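Local coordinates for mevalonate kinase, putative (Leishmania major, PDB 2HFS), which probably catalyses ATP-dependent phosphorylation of (R)-mevalonate to (R)-5-phosphomevalonate, an early step of isoprenoid and sterol biosynthesis, at residues Tyr19-Phe25 against Ile37-Glu43; Ala116-Val120 against Asp158-Thr163. All coordinates share one frame; numbering follows the deposited sequence.

Interaction 1 of 2, residues Tyr19-Phe25 against Ile37-Glu43; sequences YGKVILF and IVAGISE
On one face of the sheet Lys21 and Val38 cross obliquely, the methylene CG of Lys21 pressed to within 3.3 Å of Val38 CG1, tighter than a usual carbon contact. Val38 reaches it because CG1 lies anti to its backbone N (chi1 -178°); its other branch, CG2, meets Ile23 CG1. The lysine chain then bends at chi2 and chi3, carrying NZ to a salt bridge with Asp158. On the other face the side chains of Val22, Ala39, Phe25 and Ile37 pack in pairs. Here Val22 CG2 meets Ala39 CB at 3.9 Å, and Leu24 CG comes at the same methyl. Phe25 and Ile37 run alongside each other in the same direction, with ring atom CD2 3.9 Å from Ile37 CD1, while helices 216-239 and 242-258 pack on the ring. The Tyr19 ring turns its edge to Ser42 O, 3.7 Å from CD1, where segment 37-43 turns its corner. Ile37 O accepts from both Leu24 N (2.8 Å) and Phe25 N (3.1 Å), the latter on a lone pair. That shared carbonyl marks a classic beta bulge, set in the antiparallel hairpin of strands 17-25 and 36-52 that belongs to the mixed sheet of this GHMP kinase.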
loop_
_atom_site.group_PDB
_atom_site.type_symbol
_atom_site.label_atom_id
_atom_site.label_comp_id
_atom_site.label_asym_id
_atom_site.label_seq_id
_atom_site.Cartn_x
_atom_site.Cartn_y
_atom_site.Cartn_z
ATOM N N TYR A 19 1.870 -0.909 -8.375
ATOM C CA TYR A 19 2.852 -0.927 -7.286
ATOM C C TYR A 19 2.230 -1.244 -5.931
ATOM O O TYR A 19 1.050 -0.939 -5.702
ATOM C CB TYR A 19 3.595 0.397 -7.220
ATOM C CG TYR A 19 4.189 0.844 -8.534
ATOM C CD1 TYR A 19 5.336 0.242 -9.051
ATOM C CD2 TYR A 19 3.587 1.866 -9.282
ATOM C CE1 TYR A 19 5.890 0.666 -10.264
ATOM C CE2 TYR A 19 4.142 2.294 -10.498
ATOM C CZ TYR A 19 5.298 1.685 -10.964
ATOM O OH TYR A 19 5.851 2.069 -12.172
ATOM N N GLY A 20 3.018 -1.875 -5.051
ATOM C CA GLY A 20 2.665 -1.976 -3.633
ATOM C C GLY A 20 2.737 -0.635 -2.927
ATOM O O GLY A 20 3.143 0.356 -3.527
ATOM N N LYS A 21 2.346 -0.618 -1.651
ATOM C CA LYS A 21 2.188 0.620 -0.886
ATOM C C LYS A 21 2.558 0.446 0.579
ATOM O O LYS A 21 2.156 -0.532 1.208
ATOM C CB LYS A 21 0.721 1.091 -0.938
ATOM C CG LYS A 21 0.444 2.302 -0.023
ATOM C CD LYS A 21 -0.795 2.126 0.859
ATOM C CE LYS A 21 -0.740 0.880 1.756
ATOM N NZ LYS A 21 -1.862 0.840 2.732
ATOM N N VAL A 22 3.291 1.411 1.130
ATOM C CA VAL A 22 3.434 1.510 2.588
ATOM C C VAL A 22 3.125 2.946 3.032
ATOM O O VAL A 22 3.384 3.887 2.304
ATOM C CB VAL A 22 4.846 1.082 3.132
ATOM C CG1 VAL A 22 5.266 -0.281 2.580
ATOM C CG2 VAL A 22 5.911 2.120 2.830
ATOM N N ILE A 23 2.571 3.106 4.220
ATOM C CA ILE A 23 2.408 4.444 4.764
ATOM C C ILE A 23 3.627 4.794 5.605
ATOM O O ILE A 23 3.912 4.135 6.617
ATOM C CB ILE A 23 1.107 4.558 5.567
ATOM C CG1 ILE A 23 -0.089 4.203 4.696
ATOM C CG2 ILE A 23 0.953 5.980 6.078
ATOM C CD1 ILE A 23 -1.286 3.736 5.470
ATOM N N LEU A 24 4.367 5.811 5.170
ATOM C CA LEU A 24 5.548 6.240 5.892
ATOM C C LEU A 24 5.177 7.105 7.082
ATOM O O LEU A 24 5.702 6.911 8.177
ATOM C CB LEU A 24 6.521 6.979 4.974
ATOM C CG LEU A 24 7.220 6.123 3.920
ATOM C CD1 LEU A 24 8.289 6.978 3.288
ATOM C CD2 LEU A 24 7.818 4.853 4.543
ATOM N N PHE A 25 4.262 8.042 6.858
ATOM C CA PHE A 25 3.740 8.908 7.923
ATOM C C PHE A 25 2.245 9.096 7.868
ATOM O O PHE A 25 1.677 9.259 6.799
ATOM C CB PHE A 25 4.369 10.301 7.848
ATOM C CG PHE A 25 5.842 10.322 8.177
ATOM C CD1 PHE A 25 6.268 10.585 9.482
ATOM C CD2 PHE A 25 6.790 10.082 7.196
ATOM C CE1 PHE A 25 7.601 10.599 9.800
ATOM C CE2 PHE A 25 8.154 10.103 7.514
ATOM C CZ PHE A 25 8.558 10.356 8.822
ATOM N N ILE A 37 2.190 10.757 4.366
ATOM C CA ILE A 37 3.148 10.441 3.331
ATOM C C ILE A 37 3.021 8.947 3.070
ATOM O O ILE A 37 3.231 8.117 3.965
ATOM C CB ILE A 37 4.603 10.869 3.716
ATOM C CG1 ILE A 37 4.678 12.380 4.031
ATOM C CG2 ILE A 37 5.600 10.486 2.594
ATOM C CD1 ILE A 37 6.063 12.896 4.577
ATOM N N VAL A 38 2.638 8.631 1.840
ATOM C CA VAL A 38 2.492 7.262 1.383
ATOM C C VAL A 38 3.531 6.970 0.307
ATOM O O VAL A 38 3.874 7.836 -0.520
ATOM C CB VAL A 38 1.072 6.978 0.852
ATOM C CG1 VAL A 38 0.945 5.529 0.420
ATOM C CG2 VAL A 38 0.025 7.303 1.912
ATOM N N ALA A 39 4.044 5.749 0.333
ATOM C CA ALA A 39 5.111 5.382 -0.559
ATOM C C ALA A 39 4.638 4.256 -1.451
ATOM O O ALA A 39 4.275 3.176 -0.959
ATOM C CB ALA A 39 6.321 4.985 0.232
ATOM N N GLY A 40 4.605 4.520 -2.751
ATOM C CA GLY A 40 4.364 3.475 -3.743
ATOM C C GLY A 40 5.689 2.827 -4.084
ATOM O O GLY A 40 6.571 3.468 -4.676
ATOM N N ILE A 41 5.826 1.547 -3.737
ATOM C CA ILE A 41 7.121 0.866 -3.814
ATOM C C ILE A 41 7.399 0.301 -5.218
ATOM O O ILE A 41 6.485 0.232 -6.055
ATOM C CB ILE A 41 7.219 -0.207 -2.715
ATOM C CG1 ILE A 41 6.106 -1.256 -2.822
ATOM C CG2 ILE A 41 7.171 0.451 -1.289
ATOM C CD1 ILE A 41 6.443 -2.555 -2.042
ATOM N N SER A 42 8.642 -0.088 -5.490
ATOM C CA SER A 42 9.008 -0.553 -6.844
ATOM C C SER A 42 8.354 -1.871 -7.150
ATOM O O SER A 42 8.059 -2.178 -8.309
ATOM C CB SER A 42 10.524 -0.780 -6.965
ATOM O OG SER A 42 11.252 0.406 -6.807
ATOM N N GLU A 43 8.205 -2.668 -6.099
ATOM C CA GLU A 43 7.721 -4.047 -6.175
ATOM C C GLU A 43 6.250 -4.039 -6.539
ATOM O O GLU A 43 5.500 -3.213 -6.040
ATOM C CB GLU A 43 7.957 -4.734 -4.826
ATOM C CG GLU A 43 9.434 -5.065 -4.569
ATOM C CD GLU A 43 10.345 -3.907 -4.144
ATOM O OE1 GLU A 43 9.891 -2.808 -3.762
ATOM O OE2 GLU A 43 11.576 -4.118 -4.159
#

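Interaction 2 of 2, residues Ala116-Val120 against Asp158-Thr163; sequences ASDVV and DNTAAT
Ala116 and Ala162 put small methyls into the crossing of two helices whose axes pass 8.6 Å apart at 56°. Apolar packing does most of the work. Ala116 CB presses on the opposite backbone, 3.5 Å from both Asp158 C and Asn159 N, and stands just 3.6 Å from Asp158 CB. Ala162 CB comes back the other way and lies 3.5 Å from Val120 CG2, with the backbone of Ser117 also close to it. Val120 holds its two branches apart: CG1, anti to the backbone N (chi1 166°), runs alongside Ala162 O at 3.7 Å, while CG2 covers the alanine methyl. Thr163 stands across the end of the valine at about a right angle, though it was modelled in two conformers and its methyl contact is less certain. Ala143 of helix 136-146 closes over Val120 and Asn159 from outside the pair.

Polar links are few, and no direct hydrogen bond joins the segments. One water bridges them: it accepts from Ala116 N, in the first turn of its helix, at 3.1 Å and donates to Asp158 OD2 at 2.9 Å. The other carboxylate oxygen, OD1, is taken by the salt bridge to Lys21, so both oxygens of the group are engaged. Asn159 ND2 is held by Asn140.

Close alanine-mediated helix packing of this kind brings Asp158 beside the start of helix 114-130, whose N-terminal end continues from the glycine-rich segment that in GHMP kinases typically forms the ATP phosphate-binding loop.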
loop_
_atom_site.group_PDB
_atom_site.type_symbol
_atom_site.label_atom_id
_atom_site.label_comp_id
_atom_site.label_asym_id
_atom_site.label_seq_id
_atom_site.Cartn_x
_atom_site.Cartn_y
_atom_site.Cartn_z
ATOM N N ALA A 116 -5.345 -3.131 -4.249
ATOM C CA ALA A 116 -5.203 -2.038 -5.209
ATOM C C ALA A 116 -4.222 -2.364 -6.340
ATOM O O ALA A 116 -4.516 -2.072 -7.489
ATOM C CB ALA A 116 -4.813 -0.728 -4.518
ATOM N N SER A 117 -3.071 -2.960 -6.013
ATOM C CA SER A 117 -2.064 -3.348 -7.034
ATOM C C SER A 117 -2.683 -4.285 -8.049
ATOM O O SER A 117 -2.402 -4.172 -9.254
ATOM C CB SER A 117 -0.820 -4.006 -6.420
ATOM O OG SER A 117 -0.451 -3.398 -5.187
ATOM N N ASP A 118 -3.525 -5.188 -7.539
ATOM C CA ASP A 118 -4.329 -6.121 -8.353
ATOM C C ASP A 118 -5.218 -5.359 -9.335
ATOM O O ASP A 118 -5.055 -5.514 -10.562
ATOM C CB ASP A 118 -5.132 -7.031 -7.414
ATOM C CG ASP A 118 -5.983 -8.084 -8.140
ATOM O OD1 ASP A 118 -6.002 -8.151 -9.389
ATOM O OD2 ASP A 118 -6.664 -8.901 -7.498
ATOM N N VAL A 119 -6.133 -4.527 -8.824
ATOM C CA VAL A 119 -7.066 -3.822 -9.720
ATOM C C VAL A 119 -6.356 -2.806 -10.608
ATOM O O VAL A 119 -6.806 -2.563 -11.716
ATOM C CB VAL A 119 -8.322 -3.198 -9.030
ATOM C CG1 VAL A 119 -9.281 -4.300 -8.569
ATOM C CG2 VAL A 119 -7.951 -2.274 -7.849
ATOM N N VAL A 120 -5.230 -2.249 -10.149
ATOM C CA VAL A 120 -4.485 -1.335 -11.016
ATOM C C VAL A 120 -3.912 -2.100 -12.208
ATOM O O VAL A 120 -4.147 -1.727 -13.363
ATOM C CB VAL A 120 -3.391 -0.549 -10.261
ATOM C CG1 VAL A 120 -2.432 0.128 -11.226
ATOM C CG2 VAL A 120 -4.043 0.500 -9.330
ATOM N N ASP A 158 -4.438 3.734 -1.577
ATOM C CA ASP A 158 -3.860 2.491 -2.085
ATOM C C ASP A 158 -3.825 2.483 -3.615
ATOM O O ASP A 158 -2.782 2.214 -4.202
ATOM C CB ASP A 158 -4.595 1.262 -1.551
ATOM C CG ASP A 158 -4.381 1.042 -0.064
ATOM O OD1 ASP A 158 -3.838 1.945 0.644
ATOM O OD2 ASP A 158 -4.743 -0.024 0.489
ATOM N N ASN A 159 -4.959 2.791 -4.248
ATOM C CA ASN A 159 -5.011 2.874 -5.706
ATOM C C ASN A 159 -4.109 3.961 -6.266
ATOM O O ASN A 159 -3.478 3.775 -7.305
ATOM C CB ASN A 159 -6.438 2.989 -6.267
ATOM C CG ASN A 159 -7.295 4.004 -5.541
ATOM O OD1 ASN A 159 -7.927 3.691 -4.518
ATOM N ND2 ASN A 159 -7.383 5.213 -6.096
ATOM N N THR A 160 -4.028 5.086 -5.569
ATOM C CA THR A 160 -3.228 6.188 -6.076
ATOM C C THR A 160 -1.732 5.811 -6.046
ATOM O O THR A 160 -0.997 6.050 -7.010
ATOM C CB THR A 160 -3.533 7.486 -5.281
ATOM O OG1 THR A 160 -4.913 7.858 -5.470
ATOM C CG2 THR A 160 -2.783 8.664 -5.889
ATOM N N ALA A 161 -1.274 5.201 -4.953
ATOM C CA ALA A 161 0.105 4.718 -4.881
ATOM C C ALA A 161 0.368 3.626 -5.931
ATOM O O ALA A 161 1.404 3.618 -6.601
ATOM C CB ALA A 161 0.396 4.154 -3.472
ATOM N N ALA A 162 -0.568 2.693 -6.052
ATOM C CA ALA A 162 -0.436 1.611 -7.024
ATOM C C ALA A 162 -0.381 2.112 -8.486
ATOM O O ALA A 162 0.351 1.559 -9.316
ATOM C CB ALA A 162 -1.560 0.591 -6.823
ATOM N N THR A 163 -1.128 3.165 -8.792
ATOM C CA THR A 163 -1.151 3.704 -10.154
ATOM C C THR A 163 0.081 4.545 -10.482
ATOM O O THR A 163 0.654 4.416 -11.571
ATOM C CB THR A 163 -2.399 4.558 -10.395
ATOM O OG1 THR A 163 -2.474 5.567 -9.385
ATOM C CG2 THR A 163 -3.661 3.748 -10.198
HETATM O O HOH W 1 -5.519 -2.177 -1.252
#

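In the fold
Interactions 1 and 2 have centres about 10 Å apart and meet at the start of strand 17-25. Tyr19 is probably gripped by both helices: its O lies 2.9 Å from Ser117 OG, and its N 3.0 Å from Ala162 O. Two residues further along, Lys21 NZ bridges to Asp158 OD1 at 3.1 Å, tying the hairpin face that carries Val38 to the helix 157-164. In mevalonate kinases a lysine and aspartate paired in this way line the active site, so interaction 1 probably positions the lysine and interaction 2 the aspartate.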